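Local structure of protein ninB (1PC6) at residues W50-D55 with V125-E130. The protein probably takes part in phage lambda recombination, where it is likely to act like the bacterial RecFOR proteins in initiating genetic exchange. Numbering follows the deposited sequence.
Sequences WACLGD and VKWSDE
Asp55 OD2 is held by two groups of the same chain, Ser128 OG and Arg58 NH2. Ser128 OG donates to Asp55 OD2 over 2.8 Å and uses the syn lone pair, the one facing OD1. Arg58 NH2, from the next turn of helix 43-59, adds a salt bridge that probably stabilises the negative charge. The backbone N of Ser128 serves Asp55 OD1 at 2.8 Å, with a nearly straight N-H...O angle of 162°. This amide comes from above the carboxylate plane, 42° out of it. With chi1 at 65°, the Ser128 hydroxyl is turned back over its own backbone, which lets hydroxyl and amide address one carboxylate together.

Next to the carboxylate the indole of Trp127 leans against helix 43-59. Its CE3 edge meets Asp55 OD1 at 3.2 Å, near the ring plane, while CZ3 lies 3.7 Å from Cys52 CB. Cys52 SG stands obliquely to the six-membered ring, 4.7 Å from its centroid, in a sulfur-aromatic contact. One face of the indole carries the CG1 methyl of Val125, which also packs against Asp55 CB at 4.1 Å. Gln59 NE2 hydrogen-bonds to Lys126 O, a second link between the residues leading into helix 128-140 and helix 43-59. Trp127 occupies the N-cap position, and the Asp55 carboxylate accepts the amide of Ser128, the first residue after it: a helix-to-helix-start contact joining the beginning of the C-terminal helix 128-140 to helix 43-59.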
# COMPACT_ATOMS: atom_id res chain seq x y z
N TRP A 50 3.45 -11.57 -0.22
CA TRP A 50 4.13 -11.20 -1.44
C TRP A 50 5.12 -12.21 -1.95
O TRP A 50 5.49 -12.17 -3.11
CB TRP A 50 4.81 -9.84 -1.27
CG TRP A 50 3.79 -8.76 -1.24
CD1 TRP A 50 3.27 -8.16 -0.14
CD2 TRP A 50 3.06 -8.26 -2.36
NE1 TRP A 50 2.25 -7.32 -0.51
CE2 TRP A 50 2.10 -7.36 -1.87
CE3 TRP A 50 3.12 -8.50 -3.74
CZ2 TRP A 50 1.20 -6.69 -2.70
CZ3 TRP A 50 2.23 -7.83 -4.56
CH2 TRP A 50 1.28 -6.94 -4.04
N ALA A 51 5.56 -13.11 -1.09
CA ALA A 51 6.49 -14.14 -1.54
C ALA A 51 5.66 -15.18 -2.28
O ALA A 51 6.13 -15.78 -3.25
CB ALA A 51 7.19 -14.77 -0.35
N CYS A 52 4.42 -15.38 -1.82
CA CYS A 52 3.49 -16.33 -2.44
C CYS A 52 3.10 -15.82 -3.80
O CYS A 52 3.30 -16.49 -4.81
CB CYS A 52 2.22 -16.46 -1.62
SG CYS A 52 2.49 -17.14 -0.02
N LEU A 53 2.52 -14.62 -3.80
CA LEU A 53 2.11 -13.98 -5.02
C LEU A 53 3.27 -14.02 -6.01
O LEU A 53 3.08 -14.35 -7.18
CB LEU A 53 1.68 -12.54 -4.74
CG LEU A 53 0.53 -12.42 -3.73
CD1 LEU A 53 0.10 -10.97 -3.60
CD2 LEU A 53 -0.64 -13.26 -4.18
N GLY A 54 4.47 -13.71 -5.54
CA GLY A 54 5.63 -13.72 -6.41
C GLY A 54 5.90 -15.08 -7.01
O GLY A 54 6.14 -15.20 -8.21
N ASP A 55 5.83 -16.11 -6.17
CA ASP A 55 6.06 -17.49 -6.60
C ASP A 55 5.05 -17.89 -7.64
O ASP A 55 5.41 -18.40 -8.70
CB ASP A 55 5.97 -18.45 -5.41
CG ASP A 55 7.15 -18.34 -4.48
OD1 ASP A 55 7.03 -18.74 -3.29
OD2 ASP A 55 8.20 -17.85 -4.93
N VAL A 125 3.44 -25.58 -7.24
CA VAL A 125 4.25 -24.41 -6.98
C VAL A 125 5.29 -24.70 -5.90
O VAL A 125 4.96 -25.22 -4.83
CB VAL A 125 3.35 -23.21 -6.53
CG1 VAL A 125 4.22 -22.07 -6.01
CG2 VAL A 125 2.48 -22.73 -7.68
N LYS A 126 6.55 -24.38 -6.19
CA LYS A 126 7.62 -24.55 -5.22
C LYS A 126 7.68 -23.22 -4.48
O LYS A 126 7.90 -22.18 -5.10
CB LYS A 126 8.95 -24.82 -5.92
CG LYS A 126 10.12 -24.95 -4.95
CD LYS A 126 11.47 -25.00 -5.65
CE LYS A 126 12.63 -24.92 -4.65
NZ LYS A 126 12.55 -25.97 -3.59
N TRP A 127 7.46 -23.24 -3.17
CA TRP A 127 7.47 -22.02 -2.37
C TRP A 127 8.87 -21.54 -2.03
O TRP A 127 9.63 -22.25 -1.37
CB TRP A 127 6.67 -22.23 -1.10
CG TRP A 127 5.25 -22.53 -1.39
CD1 TRP A 127 4.60 -23.71 -1.19
CD2 TRP A 127 4.29 -21.65 -1.99
NE1 TRP A 127 3.29 -23.62 -1.62
CE2 TRP A 127 3.08 -22.36 -2.12
CE3 TRP A 127 4.35 -20.32 -2.43
CZ2 TRP A 127 1.93 -21.79 -2.67
CZ3 TRP A 127 3.21 -19.75 -2.98
CH2 TRP A 127 2.01 -20.48 -3.09
N SER A 128 9.19 -20.33 -2.47
CA SER A 128 10.51 -19.72 -2.28
C SER A 128 10.88 -19.42 -0.85
O SER A 128 12.06 -19.52 -0.46
CB SER A 128 10.61 -18.42 -3.09
OG SER A 128 9.70 -17.44 -2.61
N ASP A 129 9.88 -19.03 -0.06
CA ASP A 129 10.08 -18.69 1.34
C ASP A 129 10.55 -19.91 2.11
O ASP A 129 11.46 -19.81 2.93
CB ASP A 129 8.78 -18.13 1.92
CG ASP A 129 9.04 -16.96 2.85
OD1 ASP A 129 9.88 -16.10 2.52
OD2 ASP A 129 8.38 -16.89 3.91
N GLU A 130 9.92 -21.05 1.85
CA GLU A 130 10.31 -22.30 2.50
C GLU A 130 11.73 -22.66 2.09
O GLU A 130 12.50 -23.21 2.88
CB GLU A 130 9.41 -23.47 2.08
CG GLU A 130 7.98 -23.48 2.57
CD GLU A 130 7.24 -24.72 2.07
OE1 GLU A 130 6.01 -24.83 2.28
OE2 GLU A 130 7.90 -25.60 1.45